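Local coordinates for intracellular protein transport protein USO1 (Saccharomyces cerevisiae S288c, PDB 6LSU) that is required for protein transport from the endoplasmic reticulum to the Golgi complex, acting as a membrane tether, of which this chain is the globular head, at residues Lys625-Met630 with Arg666-Phe670; Val45-Lys49 with Ala83-Thr87; Gln329-Leu333 with Met365-His371. One frame throughout, in Å; residues are numbered along the deposited sequence.

Contact 1: Lys625-Met630 with Arg666-Phe670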
loop_
_atom_site.group_PDB
_atom_site.type_symbol
_atom_site.label_atom_id
_atom_site.label_comp_id
_atom_site.label_asym_id
_atom_site.label_seq_id
_atom_site.Cartn_x
_atom_site.Cartn_y
_atom_site.Cartn_z
ATOM N N LYS A 625 26.005 -23.864 5.228
ATOM C CA LYS A 625 27.394 -24.273 4.948
ATOM C C LYS A 625 28.077 -23.109 4.227
ATOM O O LYS A 625 29.194 -22.742 4.663
ATOM C CB LYS A 625 27.376 -25.646 4.270
ATOM C CG LYS A 625 28.454 -25.943 3.241
ATOM C CD LYS A 625 28.272 -27.333 2.679
ATOM C CE LYS A 625 28.682 -27.461 1.226
ATOM N NZ LYS A 625 28.219 -28.758 0.662
ATOM N N CYS A 626 27.448 -22.502 3.217
ATOM C CA CYS A 626 28.099 -21.392 2.453
ATOM C C CYS A 626 28.204 -20.127 3.344
ATOM O O CYS A 626 29.207 -19.370 3.234
ATOM C CB CYS A 626 27.366 -21.104 1.146
ATOM S SG CYS A 626 27.253 -22.517 -0.013
ATOM N N LEU A 627 27.229 -19.888 4.237
ATOM C CA LEU A 627 27.218 -18.657 5.069
ATOM C C LEU A 627 28.319 -18.738 6.117
ATOM O O LEU A 627 29.073 -17.687 6.279
ATOM C CB LEU A 627 25.840 -18.447 5.707
ATOM C CG LEU A 627 24.803 -17.823 4.773
ATOM C CD1 LEU A 627 23.475 -17.617 5.505
ATOM C CD2 LEU A 627 25.337 -16.518 4.204
ATOM N N VAL A 628 28.426 -19.897 6.791
ATOM C CA VAL A 628 29.585 -20.225 7.669
ATOM C C VAL A 628 30.871 -20.009 6.869
ATOM O O VAL A 628 31.757 -19.390 7.381
ATOM C CB VAL A 628 29.553 -21.647 8.256
ATOM C CG1 VAL A 628 30.861 -21.926 8.982
ATOM C CG2 VAL A 628 28.396 -21.835 9.220
ATOM N N THR A 629 30.976 -20.551 5.669
ATOM C CA THR A 629 32.216 -20.457 4.848
ATOM C C THR A 629 32.471 -18.976 4.597
ATOM O O THR A 629 33.608 -18.528 4.761
ATOM C CB THR A 629 32.087 -21.216 3.527
ATOM O OG1 THR A 629 31.669 -22.545 3.837
ATOM C CG2 THR A 629 33.346 -21.162 2.683
ATOM N N MET A 630 31.425 -18.244 4.206
ATOM C CA MET A 630 31.512 -16.796 3.865
ATOM C C MET A 630 32.013 -15.990 5.087
ATOM O O MET A 630 32.894 -15.073 4.957
ATOM C CB MET A 630 30.143 -16.280 3.457
ATOM C CG MET A 630 30.254 -15.048 2.602
ATOM S SD MET A 630 28.651 -14.302 2.302
ATOM C CE MET A 630 27.856 -15.640 1.408
ATOM N N ARG A 666 31.933 -22.335 -2.976
ATOM C CA ARG A 666 30.806 -22.274 -2.007
ATOM C C ARG A 666 30.236 -20.858 -1.950
ATOM O O ARG A 666 29.073 -20.760 -1.506
ATOM C CB ARG A 666 31.238 -22.694 -0.605
ATOM C CG ARG A 666 31.383 -24.198 -0.440
ATOM C CD ARG A 666 32.151 -24.531 0.820
ATOM N NE ARG A 666 31.921 -25.909 1.234
ATOM C CZ ARG A 666 32.163 -26.392 2.452
ATOM N NH1 ARG A 666 32.664 -25.614 3.398
ATOM N NH2 ARG A 666 31.899 -27.662 2.724
ATOM N N ILE A 667 31.029 -19.832 -2.311
ATOM C CA ILE A 667 30.537 -18.444 -2.565
ATOM C C ILE A 667 29.697 -18.435 -3.851
ATOM O O ILE A 667 28.599 -17.841 -3.838
ATOM C CB ILE A 667 31.706 -17.443 -2.626
ATOM C CG1 ILE A 667 32.427 -17.337 -1.282
ATOM C CG2 ILE A 667 31.232 -16.085 -3.132
ATOM C CD1 ILE A 667 31.576 -17.682 -0.082
ATOM N N LYS A 668 30.213 -19.028 -4.925
ATOM C CA LYS A 668 29.516 -19.131 -6.231
ATOM C C LYS A 668 28.263 -19.989 -6.044
ATOM O O LYS A 668 27.272 -19.695 -6.685
ATOM C CB LYS A 668 30.439 -19.725 -7.300
ATOM C CG LYS A 668 29.975 -19.541 -8.740
ATOM C CD LYS A 668 31.114 -19.357 -9.726
ATOM C CE LYS A 668 30.643 -18.877 -11.085
ATOM N NZ LYS A 668 31.717 -18.152 -11.803
ATOM N N GLN A 669 28.293 -20.997 -5.172
ATOM C CA GLN A 669 27.150 -21.933 -5.054
ATOM C C GLN A 669 26.041 -21.237 -4.274
ATOM O O GLN A 669 24.848 -21.617 -4.470
ATOM C CB GLN A 669 27.501 -23.260 -4.378
ATOM C CG GLN A 669 26.274 -24.161 -4.256
ATOM C CD GLN A 669 26.542 -25.598 -3.880
ATOM O OE1 GLN A 669 27.110 -25.888 -2.823
ATOM N NE2 GLN A 669 26.077 -26.511 -4.730
ATOM N N PHE A 670 26.410 -20.282 -3.411
ATOM C CA PHE A 670 25.474 -19.527 -2.536
ATOM C C PHE A 670 24.581 -18.612 -3.387
ATOM O O PHE A 670 23.358 -18.571 -3.140
ATOM C CB PHE A 670 26.247 -18.708 -1.497
ATOM C CG PHE A 670 25.386 -17.824 -0.632
ATOM C CD1 PHE A 670 24.561 -18.368 0.343
ATOM C CD2 PHE A 670 25.346 -16.456 -0.848
ATOM C CE1 PHE A 670 23.764 -17.554 1.131
ATOM C CE2 PHE A 670 24.535 -15.648 -0.069
ATOM C CZ PHE A 670 23.765 -16.192 0.935
#

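Contact 2: Val45-Lys49 with Ala83-Thr87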
loop_
_atom_site.group_PDB
_atom_site.type_symbol
_atom_site.label_atom_id
_atom_site.label_comp_id
_atom_site.label_asym_id
_atom_site.label_seq_id
_atom_site.Cartn_x
_atom_site.Cartn_y
_atom_site.Cartn_z
ATOM N N VAL A 45 -40.039 7.098 -32.330
ATOM C CA VAL A 45 -38.968 6.794 -31.329
ATOM C C VAL A 45 -39.423 5.682 -30.377
ATOM O O VAL A 45 -38.588 4.823 -30.066
ATOM C CB VAL A 45 -38.545 8.036 -30.536
ATOM C CG1 VAL A 45 -37.479 7.675 -29.509
ATOM C CG2 VAL A 45 -38.068 9.144 -31.459
ATOM N N LEU A 46 -40.677 5.668 -29.930
ATOM C CA LEU A 46 -41.112 4.660 -28.941
ATOM C C LEU A 46 -41.257 3.335 -29.662
ATOM O O LEU A 46 -40.919 2.278 -29.049
ATOM C CB LEU A 46 -42.398 5.094 -28.234
ATOM C CG LEU A 46 -42.250 6.389 -27.435
ATOM C CD1 LEU A 46 -42.172 7.565 -28.384
ATOM C CD2 LEU A 46 -43.413 6.593 -26.506
ATOM N N GLY A 47 -41.669 3.392 -30.925
ATOM C CA GLY A 47 -41.651 2.215 -31.807
ATOM C C GLY A 47 -40.257 1.638 -31.911
ATOM O O GLY A 47 -40.099 0.427 -31.742
ATOM N N LEU A 48 -39.254 2.480 -32.116
ATOM C CA LEU A 48 -37.845 2.022 -32.176
ATOM C C LEU A 48 -37.443 1.455 -30.807
ATOM O O LEU A 48 -36.776 0.380 -30.764
ATOM C CB LEU A 48 -36.947 3.183 -32.628
ATOM C CG LEU A 48 -36.862 3.391 -34.139
ATOM C CD1 LEU A 48 -35.878 4.510 -34.482
ATOM C CD2 LEU A 48 -36.468 2.097 -34.833
ATOM N N LYS A 49 -37.849 2.136 -29.724
ATOM C CA LYS A 49 -37.462 1.766 -28.336
ATOM C C LYS A 49 -37.880 0.313 -28.089
ATOM O O LYS A 49 -37.053 -0.472 -27.588
ATOM C CB LYS A 49 -38.101 2.759 -27.363
ATOM C CG LYS A 49 -37.646 2.641 -25.922
ATOM C CD LYS A 49 -38.317 3.647 -25.017
ATOM C CE LYS A 49 -38.581 3.047 -23.644
ATOM N NZ LYS A 49 -39.601 3.802 -22.879
ATOM N N ALA A 83 -37.154 9.951 -24.309
ATOM C CA ALA A 83 -37.392 8.687 -25.042
ATOM C C ALA A 83 -36.172 8.321 -25.912
ATOM O O ALA A 83 -35.841 7.097 -26.091
ATOM C CB ALA A 83 -38.640 8.788 -25.878
ATOM N N ILE A 84 -35.472 9.330 -26.416
ATOM C CA ILE A 84 -34.289 9.052 -27.273
ATOM C C ILE A 84 -33.141 8.599 -26.367
ATOM O O ILE A 84 -32.510 7.554 -26.685
ATOM C CB ILE A 84 -33.960 10.275 -28.151
ATOM C CG1 ILE A 84 -34.987 10.376 -29.290
ATOM C CG2 ILE A 84 -32.517 10.237 -28.662
ATOM C CD1 ILE A 84 -35.084 11.759 -29.893
ATOM N N LEU A 85 -32.942 9.298 -25.242
ATOM C CA LEU A 85 -31.903 8.917 -24.237
ATOM C C LEU A 85 -32.197 7.478 -23.765
ATOM O O LEU A 85 -31.237 6.675 -23.723
ATOM C CB LEU A 85 -31.855 9.930 -23.081
ATOM C CG LEU A 85 -31.408 11.351 -23.455
ATOM C CD1 LEU A 85 -31.455 12.266 -22.259
ATOM C CD2 LEU A 85 -30.005 11.395 -23.964
ATOM N N GLU A 86 -33.448 7.118 -23.464
ATOM C CA GLU A 86 -33.690 5.733 -22.988
ATOM C C GLU A 86 -33.274 4.797 -24.118
ATOM O O GLU A 86 -32.619 3.745 -23.821
ATOM C CB GLU A 86 -35.130 5.445 -22.555
ATOM C CG GLU A 86 -35.637 6.379 -21.482
ATOM C CD GLU A 86 -37.102 6.301 -21.083
ATOM O OE1 GLU A 86 -37.441 6.857 -19.979
ATOM O OE2 GLU A 86 -37.889 5.661 -21.814
ATOM N N THR A 87 -33.575 5.169 -25.359
ATOM C CA THR A 87 -33.400 4.258 -26.525
ATOM C C THR A 87 -31.899 4.058 -26.727
ATOM O O THR A 87 -31.448 2.866 -26.797
ATOM C CB THR A 87 -34.175 4.730 -27.764
ATOM O OG1 THR A 87 -35.570 4.703 -27.416
ATOM C CG2 THR A 87 -33.916 3.826 -28.961
#

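Contact 3: Gln329-Leu333 with Met365-His371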
loop_
_atom_site.group_PDB
_atom_site.type_symbol
_atom_site.label_atom_id
_atom_site.label_comp_id
_atom_site.label_asym_id
_atom_site.label_seq_id
_atom_site.Cartn_x
_atom_site.Cartn_y
_atom_site.Cartn_z
ATOM N N GLN A 329 4.319 16.981 5.035
ATOM C CA GLN A 329 4.614 16.265 6.291
ATOM C C GLN A 329 4.336 17.239 7.445
ATOM O O GLN A 329 3.487 16.916 8.332
ATOM C CB GLN A 329 6.030 15.708 6.323
ATOM C CG GLN A 329 6.201 14.346 5.654
ATOM C CD GLN A 329 7.666 13.986 5.567
ATOM O OE1 GLN A 329 8.519 14.872 5.414
ATOM N NE2 GLN A 329 7.955 12.702 5.779
ATOM N N ASN A 330 5.017 18.400 7.398
ATOM C CA ASN A 330 4.923 19.522 8.370
ATOM C C ASN A 330 3.467 19.966 8.525
ATOM O O ASN A 330 3.005 20.044 9.654
ATOM C CB ASN A 330 5.820 20.683 7.940
ATOM C CG ASN A 330 7.304 20.409 8.090
ATOM O OD1 ASN A 330 7.711 19.494 8.792
ATOM N ND2 ASN A 330 8.124 21.246 7.474
ATOM N N ALA A 331 2.758 20.169 7.413
ATOM C CA ALA A 331 1.309 20.459 7.408
ATOM C C ALA A 331 0.555 19.371 8.196
ATOM O O ALA A 331 -0.237 19.717 9.102
ATOM C CB ALA A 331 0.801 20.607 5.993
ATOM N N LEU A 332 0.777 18.090 7.888
ATOM C CA LEU A 332 0.008 16.987 8.558
ATOM C C LEU A 332 0.327 16.933 10.058
ATOM O O LEU A 332 -0.549 16.462 10.839
ATOM C CB LEU A 332 0.327 15.657 7.882
ATOM C CG LEU A 332 -0.268 15.478 6.500
ATOM C CD1 LEU A 332 0.506 14.424 5.734
ATOM C CD2 LEU A 332 -1.737 15.142 6.580
ATOM N N LEU A 333 1.536 17.368 10.444
ATOM C CA LEU A 333 1.996 17.319 11.847
ATOM C C LEU A 333 1.293 18.422 12.639
ATOM O O LEU A 333 0.988 18.179 13.832
ATOM C CB LEU A 333 3.514 17.460 11.901
ATOM C CG LEU A 333 4.270 16.155 12.091
ATOM C CD1 LEU A 333 5.717 16.480 12.385
ATOM C CD2 LEU A 333 3.693 15.321 13.225
ATOM N N MET A 365 4.390 9.823 6.724
ATOM C CA MET A 365 4.276 11.100 7.460
ATOM C C MET A 365 5.591 11.549 8.144
ATOM O O MET A 365 5.779 12.793 8.271
ATOM C CB MET A 365 3.174 10.979 8.514
ATOM C CG MET A 365 1.802 10.711 7.856
ATOM S SD MET A 365 0.552 11.212 9.005
ATOM C CE MET A 365 -0.309 9.691 9.293
ATOM N N VAL A 366 6.475 10.640 8.580
ATOM C CA VAL A 366 7.628 11.022 9.465
ATOM C C VAL A 366 8.964 10.747 8.793
ATOM O O VAL A 366 9.973 11.280 9.226
ATOM C CB VAL A 366 7.575 10.333 10.823
ATOM C CG1 VAL A 366 6.247 10.524 11.494
ATOM C CG2 VAL A 366 7.888 8.870 10.714
ATOM N N ARG A 367 8.965 9.974 7.729
ATOM C CA ARG A 367 10.222 9.557 7.093
ATOM C C ARG A 367 11.104 10.769 6.815
ATOM O O ARG A 367 10.732 11.587 6.007
ATOM C CB ARG A 367 9.906 8.834 5.786
ATOM C CG ARG A 367 11.163 8.265 5.116
ATOM C CD ARG A 367 11.006 6.944 4.386
ATOM N NE ARG A 367 9.632 6.814 3.921
ATOM C CZ ARG A 367 8.785 5.869 4.283
ATOM N NH1 ARG A 367 9.175 4.913 5.080
ATOM N NH2 ARG A 367 7.539 5.885 3.859
ATOM N N SER A 368 12.260 10.864 7.436
ATOM C CA SER A 368 13.341 11.819 7.032
ATOM C C SER A 368 13.029 13.288 7.366
ATOM O O SER A 368 13.448 14.148 6.621
ATOM C CB SER A 368 13.592 11.685 5.565
ATOM O OG SER A 368 14.784 10.977 5.408
ATOM N N ASN A 369 12.280 13.542 8.430
ATOM C CA ASN A 369 11.778 14.878 8.816
ATOM C C ASN A 369 12.096 14.970 10.299
ATOM O O ASN A 369 11.282 14.381 11.056
ATOM C CB ASN A 369 10.285 14.946 8.527
ATOM C CG ASN A 369 9.650 16.292 8.791
ATOM O OD1 ASN A 369 9.857 16.916 9.845
ATOM N ND2 ASN A 369 8.826 16.714 7.848
ATOM N N GLU A 370 13.267 15.548 10.661
ATOM C CA GLU A 370 13.648 15.802 12.069
ATOM C C GLU A 370 12.387 16.154 12.887
ATOM O O GLU A 370 12.109 15.528 13.904
ATOM C CB GLU A 370 14.641 16.967 12.129
ATOM C CG GLU A 370 16.111 16.603 12.143
ATOM C CD GLU A 370 16.932 17.535 13.025
ATOM O OE1 GLU A 370 18.061 17.944 12.613
ATOM O OE2 GLU A 370 16.414 17.883 14.116
ATOM N N HIS A 371 11.648 17.165 12.454
ATOM C CA HIS A 371 10.510 17.742 13.218
ATOM C C HIS A 371 9.450 16.639 13.450
ATOM O O HIS A 371 8.946 16.483 14.615
ATOM C CB HIS A 371 9.909 18.958 12.479
ATOM C CG HIS A 371 8.750 19.485 13.240
ATOM N ND1 HIS A 371 7.518 19.616 12.729
ATOM C CD2 HIS A 371 8.632 19.716 14.547
ATOM C CE1 HIS A 371 6.677 19.929 13.684
ATOM N NE2 HIS A 371 7.337 20.002 14.802
#

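Contact 1: Lys625-Met630 with Arg666-Phe670
With chi1 at 175°, Phe670 carries its ring on the side of CB opposite its own backbone N and across to Met630, whose chain runs extended until it bends at chi3 (-63°). That bend lays Met630 CE over one face of the ring, 3.8 Å from the Phe670 ring centroid and displaced toward the rim; Met630 SD lies obliquely to the same ring, a Met-aromatic contact. Leu627 CD2 meets Phe670 CE1 at 3.6 Å, and Cys626 CB packs on Phe670 CB at 3.7 Å. Met630 CG rests on Ile667 CD1. At the polar end the Arg666 guanidinium lies against the aliphatic chain of Lys625, with Lys625 CG over the centre of one face. Arg666 NH1 gives a weak, bent bond to Thr629 OG1 (3.3 Å), while Arg666 NH2 is held by Ser614 O. Thr629 OG1 in turn donates to Lys625 O at 2.6 Å. Phe676 stacks on the Phe670 ring and Phe709 meets it edge-to-face, extending the aromatic cluster. The segments cross at -130° with axes 9.0 Å apart, a buried helix-helix packing in which Lys625-Met630, part of the tenth ARM repeat, lies on helix 660-673, which follows that repeat in the largely helical head.

Contact 2: Val45-Lys49 with Ala83-Thr87
Lys49 and Glu86 make the polar half of this contact: Lys49 NZ donates to Glu86 OE2 at 2.7 Å, a hydrogen-bonded salt bridge that meets the carboxylate oxygen nearly along its C-O bond. On its way there the lysine chain passes over the hydroxyl of Thr87, with Lys49 CB 3.2 Å from Thr87 OG1 and the next methylene almost as near. Beside this, Val45 supplies the apolar half. Its CG1 branch points into the other helix and touches Ile84 CG1 at 3.7 Å and Ala83 CB at 4.0 Å, the small alanine leaving the valine methyl close to the backbone of helix 78-91.

Several neighbours fix these groups. CG of Lys49 lies anti to the backbone N (chi1 -172°), and a turn of the chain at chi3 then aims the ammonium group at Glu86. The other carboxylate oxygen, Glu86 OE1, forms a salt bridge with Lys82 NZ and a hydrogen bond with Tyr165 OH of helix 160-174, so the carboxylate has partners on both oxygens and its rotation is restricted. Thr87 OG1 is turned back onto its own helix and donates to Ala83 O at 2.7 Å; that carbonyl also accepts from Thr87 N, the two donors arriving from opposite faces of its plane.

Farther out, Val32 of helix 17-34 packs on Val45, and Thr70 and Leu71 of helix 56-73 lie against Ile84. The two segments run nearly parallel, at 20° with axes 9.5 Å apart. Such near-parallel packing of helices 38-54 and 78-91, with helix 56-73 between them in sequence, is consistent with armadillo-type stacking; Ala83-Thr87 belongs to the first ARM repeat, and Val45-Lys49 comes just before it.

Contact 3: Gln329-Leu333 with Met365-His371
Gln329 and Met365 bring the two backbones closest, their CA atoms 5.3 Å apart, where the last turn of helix 325-333 passes the end of helix 354-366. The second segment then leaves the helix at Arg367, reverses through a type II beta turn from Val366 to Asn369, and enters helix 370-376 with Asn369 at the N-cap. The turn directs Arg367 O and the Asn369 side chain to helix 325-333.

Gln329 inserts its extended side chain into this corner. Its NE2 donates to Arg367 O at 3.0 Å in an almost straight bond (173°) that lies close to the plane of the glutamine amide, and the same nitrogen is also bonded to Asn364 O. Its OE1 accepts from Asn369 ND2 at 3.1 Å, again nearly straight, with the donor above the carbonyl plane. The first torsion of Asn369 sends its amide away from its own backbone N and across to helix 325-333, where ND2 makes a second bond, to Asn330 OD1 at 3.1 Å. Both acceptors lie in the amide plane of Asn369, whereas the Gln329 and Asn330 amides are turned steeply against it, by 72° and 86°. Asn369 OD1 caps Ala372 N.

Beside this network Leu333 CD1 meets the His371 ring, 3.6 Å from His371 ND1, with Asn330 OD1 near the ring plane at its edge. On the buried side the apolar chains of Leu332 and Met365 pack loosely on each other and both touch Val314 of helix 301-317.

The Asn369 amide is therefore used at both ends: the oxygen caps helix 370-376, while two bonds from the nitrogen fix the flip of the group. Through it and Gln329, side-chain amides satisfy backbone groups at the junction between the sixth and seventh ARM repeats and hold the turn against the preceding helix.

How the contacts relate
From the N terminus, contact 2 comes first: Val45-Lys49 with Ala83-Thr87 closes a largely helical loop of 33 residues around helix 56-73. Contact 3 closes a similar loop of 31 residues, bringing helix 325-333 to the junction of helices 354-366 and 370-376. Contact 1 is last, with 35 residues between its segments, and joins helices 622-637 and 660-673. The three follow in series, without nesting or crossing. Contacts 1 and 2 lie on opposite sides of the chain's centre, about 76 Å apart between centres, with the centre of contact 3 about 43 Å and 58 Å from theirs. Each ties together neighbouring helices of the elongated head, and none touches another.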